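Putative mandelate racemase (Bordetella bronchiseptica, PDB 3OZM) probably acts on sugar acids as a magnesium-dependent member of the mandelate racemase branch of the enolase superfamily, and binds D-xylaric acid. Local coordinates at residues A[31-36]-A[304-309]; A[138-143]-A[325-330]; A[197-202]-A[222-227]. One frame throughout, in Å; residues are numbered along the deposited sequence.

Contact 1 (A[31-36]-A[304-309]). With DXL (D-xylaric acid), chain J.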
loop_
_atom_site.group_PDB
_atom_site.type_symbol
_atom_site.label_atom_id
_atom_site.label_comp_id
_atom_site.label_asym_id
_atom_site.label_seq_id
_atom_site.Cartn_x
_atom_site.Cartn_y
_atom_site.Cartn_z
ATOM N N LEU A 31 23.679 -1.124 26.759
ATOM C CA LEU A 31 23.812 -1.312 28.204
ATOM C C LEU A 31 22.674 -2.205 28.708
ATOM O O LEU A 31 22.885 -3.151 29.466
ATOM C CB LEU A 31 23.784 0.042 28.910
ATOM C CG LEU A 31 24.830 1.063 28.430
ATOM C CD1 LEU A 31 24.604 2.437 29.039
ATOM C CD2 LEU A 31 26.260 0.580 28.702
ATOM N N ASN A 32 21.464 -1.903 28.256
ATOM C CA ASN A 32 20.282 -2.675 28.633
ATOM C C ASN A 32 19.341 -2.755 27.436
ATOM O O ASN A 32 19.164 -1.769 26.732
ATOM C CB ASN A 32 19.562 -2.000 29.807
ATOM C CG ASN A 32 20.357 -2.064 31.112
ATOM O OD1 ASN A 32 20.426 -3.111 31.760
ATOM N ND2 ASN A 32 20.955 -0.940 31.500
ATOM N N ARG A 33 18.753 -3.919 27.183
ATOM C CA ARG A 33 17.771 -4.004 26.107
ATOM C C ARG A 33 16.398 -3.667 26.673
ATOM O O ARG A 33 15.893 -4.335 27.588
ATOM C CB ARG A 33 17.787 -5.367 25.411
ATOM C CG ARG A 33 19.124 -5.730 24.765
ATOM C CD ARG A 33 19.645 -4.624 23.821
ATOM N NE ARG A 33 18.770 -4.404 22.664
ATOM C CZ ARG A 33 18.824 -5.086 21.515
ATOM N NH1 ARG A 33 19.712 -6.056 21.327
ATOM N NH2 ARG A 33 17.973 -4.798 20.538
ATOM N N GLN A 34 15.811 -2.606 26.137
ATOM C CA GLN A 34 14.584 -2.048 26.678
ATOM C C GLN A 34 13.488 -1.953 25.632
ATOM O O GLN A 34 13.748 -2.049 24.428
ATOM C CB GLN A 34 14.869 -0.658 27.251
ATOM C CG GLN A 34 15.996 -0.666 28.290
ATOM C CD GLN A 34 16.166 0.667 29.008
ATOM O OE1 GLN A 34 15.781 1.727 28.501
ATOM N NE2 GLN A 34 16.747 0.615 30.205
ATOM N N MET A 35 12.266 -1.739 26.105
ATOM C CA MET A 35 11.122 -1.535 25.220
ATOM C C MET A 35 9.957 -0.953 25.993
ATOM O O MET A 35 9.915 -1.001 27.236
ATOM C CB MET A 35 10.669 -2.855 24.568
ATOM C CG MET A 35 9.992 -3.825 25.541
ATOM S SD MET A 35 9.490 -5.355 24.720
ATOM C CE MET A 35 8.188 -4.718 23.641
ATOM N N ILE A 36 9.008 -0.406 25.244
ATOM C CA ILE A 36 7.673 -0.159 25.748
ATOM C C ILE A 36 6.785 -1.250 25.154
ATOM O O ILE A 36 6.761 -1.457 23.926
ATOM C CB ILE A 36 7.120 1.193 25.283
ATOM C CG1 ILE A 36 7.850 2.360 25.957
ATOM C CG2 ILE A 36 5.619 1.263 25.546
ATOM C CD1 ILE A 36 7.570 2.486 27.476
ATOM N N HIS A 304 14.341 -2.320 8.680
ATOM C CA HIS A 304 14.996 -2.441 9.972
ATOM C C HIS A 304 13.981 -3.088 10.924
ATOM O O HIS A 304 12.777 -2.785 10.852
ATOM C CB HIS A 304 15.388 -1.047 10.451
ATOM C CG HIS A 304 15.904 -0.996 11.859
ATOM N ND1 HIS A 304 15.072 -0.869 12.954
ATOM C CD2 HIS A 304 17.169 -1.010 12.346
ATOM C CE1 HIS A 304 15.802 -0.822 14.057
ATOM N NE2 HIS A 304 17.079 -0.891 13.714
ATOM N N THR A 305 14.443 -3.985 11.800
ATOM C CA THR A 305 13.533 -4.707 12.705
ATOM C C THR A 305 14.039 -4.776 14.151
ATOM O O THR A 305 13.393 -5.384 15.013
ATOM C CB THR A 305 13.337 -6.161 12.262
ATOM O OG1 THR A 305 14.534 -6.914 12.535
ATOM C CG2 THR A 305 12.972 -6.262 10.777
ATOM N N PHE A 306 15.169 -4.133 14.414
ATOM C CA PHE A 306 15.995 -4.379 15.600
ATOM C C PHE A 306 15.511 -3.680 16.885
ATOM O O PHE A 306 15.643 -2.465 17.031
ATOM C CB PHE A 306 17.424 -3.928 15.242
ATOM C CG PHE A 306 18.529 -4.473 16.123
ATOM C CD1 PHE A 306 19.272 -5.587 15.730
ATOM C CD2 PHE A 306 18.892 -3.815 17.289
ATOM C CE1 PHE A 306 20.328 -6.058 16.505
ATOM C CE2 PHE A 306 19.956 -4.281 18.075
ATOM C CZ PHE A 306 20.671 -5.399 17.683
ATOM N N ASN A 307 14.933 -4.454 17.801
ATOM C CA ASN A 307 14.711 -3.999 19.178
ATOM C C ASN A 307 14.170 -5.110 20.060
ATOM O O ASN A 307 14.721 -5.398 21.119
ATOM C CB ASN A 307 13.764 -2.799 19.273
ATOM C CG ASN A 307 13.823 -2.140 20.650
ATOM O OD1 ASN A 307 14.784 -1.457 20.969
ATOM N ND2 ASN A 307 12.810 -2.377 21.477
ATOM N N ASP A 308 13.078 -5.723 19.627
ATOM C CA ASP A 308 12.427 -6.744 20.431
ATOM C C ASP A 308 11.621 -7.688 19.541
ATOM O O ASP A 308 11.525 -7.477 18.333
ATOM C CB ASP A 308 11.560 -6.079 21.505
ATOM C CG ASP A 308 10.489 -5.163 20.916
ATOM O OD1 ASP A 308 9.563 -5.701 20.283
ATOM O OD2 ASP A 308 10.577 -3.916 21.100
ATOM N N ILE A 309 11.051 -8.742 20.125
ATOM C CA ILE A 309 10.374 -9.751 19.324
ATOM C C ILE A 309 9.087 -9.225 18.694
ATOM O O ILE A 309 8.648 -9.745 17.674
ATOM C CB ILE A 309 10.086 -11.050 20.118
ATOM C CG1 ILE A 309 9.758 -12.206 19.165
ATOM C CG2 ILE A 309 8.947 -10.842 21.107
ATOM C CD1 ILE A 309 10.891 -12.577 18.231
HETATM O OAA DXL J . 22.864 -1.762 16.994
HETATM O OAB DXL J . 20.732 -0.135 17.482
HETATM O OAC DXL J . 21.622 0.029 13.219
HETATM O OAD DXL J . 19.803 -3.070 13.528
HETATM O OAE DXL J . 23.634 -0.273 15.548
HETATM C CAF DXL J . 22.729 -0.772 16.256
HETATM C CAG DXL J . 21.351 -0.109 16.184
HETATM C CAH DXL J . 20.449 -0.879 15.202
HETATM C CAI DXL J . 21.190 -1.168 13.883
HETATM C CAJ DXL J . 20.432 -2.152 12.961
HETATM O OAK DXL J . 20.513 -2.015 11.717
HETATM O OAL DXL J . 19.221 -0.163 15.029
HETATM O O HOH W 1 15.900 -3.638 23.022
HETATM O O HOH W 2 17.448 -1.796 20.367
#

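Contact 2 (A[138-143]-A[325-330]). With DXL (D-xylaric acid), chain J.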
loop_
_atom_site.group_PDB
_atom_site.type_symbol
_atom_site.label_atom_id
_atom_site.label_comp_id
_atom_site.label_asym_id
_atom_site.label_seq_id
_atom_site.Cartn_x
_atom_site.Cartn_y
_atom_site.Cartn_z
ATOM N N GLY A 138 8.900 -19.239 2.970
ATOM C CA GLY A 138 9.609 -18.651 4.093
ATOM C C GLY A 138 10.368 -17.415 3.668
ATOM O O GLY A 138 10.497 -17.135 2.475
ATOM N N VAL A 139 10.881 -16.698 4.659
ATOM C CA VAL A 139 11.564 -15.424 4.450
ATOM C C VAL A 139 13.062 -15.525 4.762
ATOM O O VAL A 139 13.452 -15.884 5.873
ATOM C CB VAL A 139 10.914 -14.340 5.334
ATOM C CG1 VAL A 139 11.700 -13.042 5.295
ATOM C CG2 VAL A 139 9.467 -14.122 4.898
ATOM N N ARG A 140 13.899 -15.202 3.782
ATOM C CA ARG A 140 15.349 -15.222 3.998
ATOM C C ARG A 140 15.788 -14.186 5.036
ATOM O O ARG A 140 15.525 -12.983 4.883
ATOM C CB ARG A 140 16.102 -14.988 2.692
ATOM C CG ARG A 140 17.625 -14.990 2.869
ATOM C CD ARG A 140 18.304 -14.198 1.787
ATOM N NE ARG A 140 19.646 -14.705 1.544
ATOM C CZ ARG A 140 20.344 -14.427 0.460
ATOM N NH1 ARG A 140 19.808 -13.644 -0.475
ATOM N NH2 ARG A 140 21.562 -14.936 0.306
ATOM N N ALA A 141 16.472 -14.657 6.081
ATOM C CA ALA A 141 16.906 -13.801 7.187
ATOM C C ALA A 141 18.400 -13.501 7.134
ATOM O O ALA A 141 19.169 -14.228 6.507
ATOM C CB ALA A 141 16.563 -14.446 8.521
ATOM N N TYR A 142 18.803 -12.428 7.800
ATOM C CA TYR A 142 20.220 -12.187 8.023
ATOM C C TYR A 142 20.529 -11.998 9.502
ATOM O O TYR A 142 19.701 -11.486 10.263
ATOM C CB TYR A 142 20.755 -11.028 7.157
ATOM C CG TYR A 142 20.390 -9.606 7.569
ATOM C CD1 TYR A 142 21.133 -8.923 8.534
ATOM C CD2 TYR A 142 19.334 -8.933 6.949
ATOM C CE1 TYR A 142 20.823 -7.603 8.883
ATOM C CE2 TYR A 142 19.017 -7.624 7.281
ATOM C CZ TYR A 142 19.767 -6.959 8.245
ATOM O OH TYR A 142 19.454 -5.655 8.578
ATOM N N ALA A 143 21.717 -12.446 9.899
ATOM C CA ALA A 143 22.191 -12.315 11.271
ATOM C C ALA A 143 22.704 -10.902 11.520
ATOM O O ALA A 143 23.642 -10.451 10.873
ATOM C CB ALA A 143 23.302 -13.338 11.540
ATOM N N PRO A 325 12.089 -9.113 -2.698
ATOM C CA PRO A 325 13.050 -10.141 -2.273
ATOM C C PRO A 325 13.485 -9.887 -0.842
ATOM O O PRO A 325 13.828 -8.757 -0.492
ATOM C CB PRO A 325 14.221 -9.924 -3.220
ATOM C CG PRO A 325 13.555 -9.459 -4.488
ATOM C CD PRO A 325 12.386 -8.608 -4.052
ATOM N N ALA A 326 13.468 -10.928 -0.026
ATOM C CA ALA A 326 13.657 -10.753 1.409
ATOM C C ALA A 326 15.122 -10.702 1.813
ATOM O O ALA A 326 15.966 -11.393 1.246
ATOM C CB ALA A 326 12.949 -11.864 2.161
ATOM N N MET A 327 15.401 -9.873 2.812
ATOM C CA MET A 327 16.706 -9.813 3.459
ATOM C C MET A 327 16.331 -9.346 4.843
ATOM O O MET A 327 16.456 -8.170 5.187
ATOM C CB MET A 327 17.647 -8.824 2.737
ATOM C CG MET A 327 19.043 -8.729 3.340
ATOM S SD MET A 327 19.877 -10.343 3.416
ATOM C CE MET A 327 20.131 -10.686 1.670
ATOM N N PHE A 328 15.820 -10.285 5.623
ATOM C CA PHE A 328 15.098 -9.954 6.847
ATOM C C PHE A 328 15.996 -9.906 8.094
ATOM O O PHE A 328 16.606 -10.909 8.469
ATOM C CB PHE A 328 13.958 -10.942 7.074
ATOM C CG PHE A 328 13.078 -10.562 8.213
ATOM C CD1 PHE A 328 12.112 -9.575 8.050
ATOM C CD2 PHE A 328 13.233 -11.152 9.456
ATOM C CE1 PHE A 328 11.306 -9.191 9.104
ATOM C CE2 PHE A 328 12.426 -10.781 10.518
ATOM C CZ PHE A 328 11.450 -9.799 10.334
ATOM N N GLU A 329 16.064 -8.745 8.733
ATOM C CA GLU A 329 16.971 -8.539 9.858
ATOM C C GLU A 329 16.548 -9.344 11.081
ATOM O O GLU A 329 15.420 -9.221 11.549
ATOM C CB GLU A 329 17.036 -7.056 10.241
ATOM C CG GLU A 329 18.024 -6.777 11.375
ATOM C CD GLU A 329 18.256 -5.309 11.634
ATOM O OE1 GLU A 329 17.337 -4.493 11.398
ATOM O OE2 GLU A 329 19.369 -4.978 12.108
ATOM N N TRP A 330 17.472 -10.147 11.604
ATOM C CA TRP A 330 17.236 -10.889 12.838
ATOM C C TRP A 330 18.364 -10.641 13.857
ATOM O O TRP A 330 19.495 -11.112 13.681
ATOM C CB TRP A 330 17.093 -12.393 12.559
ATOM C CG TRP A 330 16.473 -13.088 13.737
ATOM C CD1 TRP A 330 17.083 -13.391 14.923
ATOM C CD2 TRP A 330 15.104 -13.511 13.868
ATOM N NE1 TRP A 330 16.179 -13.978 15.781
ATOM C CE2 TRP A 330 14.963 -14.070 15.158
ATOM C CE3 TRP A 330 13.993 -13.487 13.019
ATOM C CZ2 TRP A 330 13.755 -14.598 15.615
ATOM C CZ3 TRP A 330 12.790 -14.010 13.478
ATOM C CH2 TRP A 330 12.683 -14.558 14.764
HETATM O OAA DXL J . 22.864 -1.762 16.994
HETATM O OAB DXL J . 20.732 -0.135 17.482
HETATM O OAC DXL J . 21.622 0.029 13.219
HETATM O OAD DXL J . 19.803 -3.070 13.528
HETATM O OAE DXL J . 23.634 -0.273 15.548
HETATM C CAF DXL J . 22.729 -0.772 16.256
HETATM C CAG DXL J . 21.351 -0.109 16.184
HETATM C CAH DXL J . 20.449 -0.879 15.202
HETATM C CAI DXL J . 21.190 -1.168 13.883
HETATM C CAJ DXL J . 20.432 -2.152 12.961
HETATM O OAK DXL J . 20.513 -2.015 11.717
HETATM O OAL DXL J . 19.221 -0.163 15.029
HETATM O O HOH W 3 16.936 -12.043 -1.066
#

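Contact 3 (A[197-202]-A[222-227]). With MG (magnesium ion), chain I; DXL (D-xylaric acid), chain J.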
loop_
_atom_site.group_PDB
_atom_site.type_symbol
_atom_site.label_atom_id
_atom_site.label_comp_id
_atom_site.label_asym_id
_atom_site.label_seq_id
_atom_site.Cartn_x
_atom_site.Cartn_y
_atom_site.Cartn_z
ATOM N N GLU A 197 25.742 -13.689 1.680
ATOM C CA GLU A 197 25.659 -12.239 1.514
ATOM C C GLU A 197 26.190 -11.521 2.739
ATOM O O GLU A 197 25.869 -11.883 3.876
ATOM C CB GLU A 197 24.229 -11.778 1.235
ATOM C CG GLU A 197 23.588 -12.435 0.013
ATOM C CD GLU A 197 24.137 -11.935 -1.303
ATOM O OE1 GLU A 197 24.871 -10.919 -1.340
ATOM O OE2 GLU A 197 23.816 -12.576 -2.317
ATOM N N ILE A 198 27.010 -10.505 2.502
ATOM C CA ILE A 198 27.560 -9.712 3.581
ATOM C C ILE A 198 27.068 -8.282 3.440
ATOM O O ILE A 198 27.295 -7.636 2.412
ATOM C CB ILE A 198 29.096 -9.729 3.554
ATOM C CG1 ILE A 198 29.599 -11.168 3.710
ATOM C CG2 ILE A 198 29.640 -8.836 4.659
ATOM C CD1 ILE A 198 31.102 -11.316 3.645
ATOM N N LEU A 199 26.377 -7.811 4.465
ATOM C CA LEU A 199 25.858 -6.458 4.513
ATOM C C LEU A 199 26.774 -5.619 5.409
ATOM O O LEU A 199 27.418 -6.141 6.320
ATOM C CB LEU A 199 24.458 -6.467 5.120
ATOM C CG LEU A 199 23.305 -7.097 4.330
ATOM C CD1 LEU A 199 23.624 -8.490 3.770
ATOM C CD2 LEU A 199 22.049 -7.145 5.217
ATOM N N VAL A 200 26.808 -4.316 5.171
ATOM C CA VAL A 200 27.606 -3.425 5.996
ATOM C C VAL A 200 26.736 -2.267 6.480
ATOM O O VAL A 200 25.871 -1.779 5.736
ATOM C CB VAL A 200 28.795 -2.891 5.164
ATOM C CG1 VAL A 200 29.463 -1.725 5.843
ATOM C CG2 VAL A 200 29.788 -4.026 4.871
ATOM N N ASP A 201 26.981 -1.822 7.713
ATOM C CA ASP A 201 26.164 -0.791 8.352
ATOM C C ASP A 201 27.081 0.173 9.079
ATOM O O ASP A 201 27.749 -0.205 10.046
ATOM C CB ASP A 201 25.198 -1.444 9.346
ATOM C CG ASP A 201 24.198 -0.464 9.947
ATOM O OD1 ASP A 201 24.348 0.778 9.805
ATOM O OD2 ASP A 201 23.260 -0.961 10.590
ATOM N N ALA A 202 27.113 1.420 8.617
ATOM C CA ALA A 202 27.981 2.429 9.224
ATOM C C ALA A 202 27.300 3.295 10.290
ATOM O O ALA A 202 27.951 4.118 10.901
ATOM C CB ALA A 202 28.602 3.325 8.114
ATOM N N GLY A 222 32.023 -7.629 -2.911
ATOM C CA GLY A 222 30.691 -8.036 -3.340
ATOM C C GLY A 222 29.606 -7.910 -2.278
ATOM O O GLY A 222 28.698 -8.741 -2.217
ATOM N N CYS A 223 29.683 -6.868 -1.450
ATOM C CA CYS A 223 28.671 -6.653 -0.408
ATOM C C CYS A 223 27.284 -6.363 -0.974
ATOM O O CYS A 223 27.122 -5.749 -2.030
ATOM C CB CYS A 223 29.073 -5.522 0.534
ATOM S SG CYS A 223 30.557 -5.886 1.496
ATOM N N TYR A 224 26.278 -6.788 -0.227
ATOM C CA TYR A 224 24.909 -6.720 -0.685
ATOM C C TYR A 224 24.371 -5.302 -0.558
ATOM O O TYR A 224 23.730 -4.786 -1.486
ATOM C CB TYR A 224 24.077 -7.710 0.131
ATOM C CG TYR A 224 22.647 -7.833 -0.317
ATOM C CD1 TYR A 224 22.295 -8.681 -1.367
ATOM C CD2 TYR A 224 21.652 -7.092 0.291
ATOM C CE1 TYR A 224 20.977 -8.794 -1.779
ATOM C CE2 TYR A 224 20.337 -7.194 -0.113
ATOM C CZ TYR A 224 20.004 -8.043 -1.147
ATOM O OH TYR A 224 18.686 -8.133 -1.538
ATOM N N TRP A 225 24.639 -4.671 0.582
ATOM C CA TRP A 225 24.274 -3.273 0.771
ATOM C C TRP A 225 25.175 -2.510 1.733
ATOM O O TRP A 225 25.905 -3.105 2.536
ATOM C CB TRP A 225 22.781 -3.112 1.143
ATOM C CG TRP A 225 22.327 -3.424 2.566
ATOM C CD1 TRP A 225 22.970 -3.132 3.745
ATOM C CD2 TRP A 225 21.060 -3.998 2.936
ATOM N NE1 TRP A 225 22.193 -3.538 4.822
ATOM C CE2 TRP A 225 21.019 -4.063 4.350
ATOM C CE3 TRP A 225 19.960 -4.471 2.205
ATOM C CZ2 TRP A 225 19.920 -4.594 5.048
ATOM C CZ3 TRP A 225 18.877 -5.004 2.893
ATOM C CH2 TRP A 225 18.865 -5.057 4.307
ATOM N N PHE A 226 25.090 -1.188 1.625
ATOM C CA PHE A 226 25.826 -0.231 2.454
ATOM C C PHE A 226 24.757 0.573 3.168
ATOM O O PHE A 226 24.119 1.440 2.561
ATOM C CB PHE A 226 26.619 0.689 1.509
ATOM C CG PHE A 226 27.707 1.513 2.172
ATOM C CD1 PHE A 226 28.004 1.405 3.528
ATOM C CD2 PHE A 226 28.453 2.390 1.396
ATOM C CE1 PHE A 226 29.042 2.176 4.088
ATOM C CE2 PHE A 226 29.470 3.164 1.942
ATOM C CZ PHE A 226 29.774 3.045 3.284
ATOM N N GLU A 227 24.544 0.264 4.443
ATOM C CA GLU A 227 23.460 0.833 5.240
ATOM C C GLU A 227 23.910 2.038 6.061
ATOM O O GLU A 227 24.991 2.027 6.647
ATOM C CB GLU A 227 22.908 -0.251 6.172
ATOM C CG GLU A 227 21.944 0.237 7.244
ATOM C CD GLU A 227 21.267 -0.910 7.970
ATOM O OE1 GLU A 227 21.393 -2.078 7.545
ATOM O OE2 GLU A 227 20.586 -0.637 8.978
HETATM MG MG MG I . 21.266 -0.046 11.003
HETATM O OAA DXL J . 22.864 -1.762 16.994
HETATM O OAB DXL J . 20.732 -0.135 17.482
HETATM O OAC DXL J . 21.622 0.029 13.219
HETATM O OAD DXL J . 19.803 -3.070 13.528
HETATM O OAE DXL J . 23.634 -0.273 15.548
HETATM C CAF DXL J . 22.729 -0.772 16.256
HETATM C CAG DXL J . 21.351 -0.109 16.184
HETATM C CAH DXL J . 20.449 -0.879 15.202
HETATM C CAI DXL J . 21.190 -1.168 13.883
HETATM C CAJ DXL J . 20.432 -2.152 12.961
HETATM O OAK DXL J . 20.513 -2.015 11.717
HETATM O OAL DXL J . 19.221 -0.163 15.029
HETATM O O HOH W 4 27.254 -10.002 -0.331
HETATM O O HOH W 5 22.099 1.851 10.664
#

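Contact 1 (A[31-36]-A[304-309])
Between the N-terminal domain of this enolase-superfamily protein and the mouth of its barrel, strand residues Arg33 to Met35 meet the loop 304-309, whose His304 and Phe306 line the D-xylaric acid pocket. Arg33 brings its guanidinium obliquely to the Phe306 ring, the side chains crossing at about a right angle: the chain bends at chi2 and chi3 to set NH2 3.2 Å from Phe306 CE2, with the two planes only 10° apart. NH1, also against the ring, forms a salt bridge with Asp331. Asn307 supplies the direct bond across the contact, its ND2 giving a proton to Gln34 O (3.1 Å) within the plane of that carbonyl. The same amide nitrogen reaches Asp308 OD2 at 2.7 Å, in the amide plane and on the anti side of the carboxylate, so two acceptors fix the turn of the amide. Met35 crosses Asp308 at about a right angle, and its bend at chi3 (-68°) sets CE 3.6 Å from Asp308 OD2. That oxygen is also bonded to Ser51, while OD1 caps the helix 309-321 at Thr311 N. A water accepts from Arg33 NE and joins it to Asn307 O. On the pocket side, His304 NE2 meets OAL of the ligand at 2.6 Å near the ring plane, and its ND1 is bonded to Asp277. The Arg33 charge is met by Asp331 and that of Asp308 probably eased by the helix start, while the Asn307 amide and the water tie strand to loop.

Contact 2 (A[138-143]-A[325-330])
Strands 139-143 and 328-330 run parallel, their short axes 4.5 Å apart at closest approach and 44° apart in direction, and pair the first strand of the TIM-like barrel with the strand 328-331, closing the barrel. Three backbone bonds hold them: Phe328 N to Arg140 O, Tyr142 N to Phe328 O, and Trp330 N to Tyr142 O at 2.9 Å. Tyr142 and Glu329 share one face of the sheet, the barrel interior. With chi1 at 75°, the Tyr142 ring swings across to the neighbouring strand and takes Glu329 CA over one face, a CH-pi contact of 3.7 Å from CA to the ring centroid. Met327 O lies at the edge of the same ring, 3.4 Å from Tyr142 CE2, and Met327 CG packs against CD2; the sulfur sits obliquely to the ring in a Met-aromatic contact. Bent at both chi2 and chi3, the methionine carries CE over one face of the Arg140 guanidinium, 3.7 Å from NH1. Arg140 runs extended beside it and bonds through NE to Thr168. The other face of the sheet is apolar: Val139 CG1 touches both Ala326 CB and Phe328 CB, each 3.6 Å away, and helix 309-321 covers Val139 and Phe328 with Val319. Inside the barrel the polar ends point at the active site. Tyr142 OH is bonded to Lys171, which also bonds the ligand, and Glu329 OE2 is bonded to Ser144. The extended Glu329 chain finally places OE2 just 2.4 Å from OAD of D-xylaric acid.

Contact 3 (A[197-202]-A[222-227])
Asp201 OD2 and Glu227 OE2 meet at one magnesium ion, each 2.2 Å from the metal, their carboxylates stacked with planes 23° apart. The 3.1 Å between OD2 and OE2 is bridged by the cation, and Glu254, a water and two ligand oxygens, OAC and OAK, complete six bonds. Each carboxylate has further partners: Asp201 OD1 takes the metal-bound water and Asn203 N, OD2 takes Lys173, and Glu227 OE1 takes Lys171 and Gln275, with a weak bond from Trp225 NE1. Four backbone bonds join the two segments, Tyr224 N to Ile198 O, Val200 N to Trp225 O, Glu227 N to Val200 O (2.8 Å) and Ala202 N to Glu227 O. Trp225 N is buried without a partner. At the other end a water accepts from Ile198 N and donates to Glu197 OE1 and Gly222 O. Between these polar ends Leu199 lies over the face of the Trp225 indole, CD2 3.3 Å from CZ2. The pair belongs to a right-handed beta-alpha-beta unit, and its acids at the C-terminal strand ends form the magnesium site typical of the enolase superfamily.

Overall arrangement
Contacts 2 and 3 both lie in the barrel sheet, their centres 14 Å apart, and strand 169-173 runs between strands 139-146 and 197-201. They touch where Tyr142 and Met327 meet Leu199 and Trp225. Contact 1 joins the three-stranded N-terminal sheet to the loop after strand 300-301; its centre is 18 Å from that of contact 2 and 22 Å from that of contact 3. Thr305 probably bonds Glu329 O, linking contacts 1 and 2, whose segments alternate along the chain. Contact 3 is local, 20 residues apart, and falls within the span of both others. All three reach D-xylaric acid through barrel residues, and Ser25 and Lys30 bond it from the N-terminal domain, so both domains build one active site.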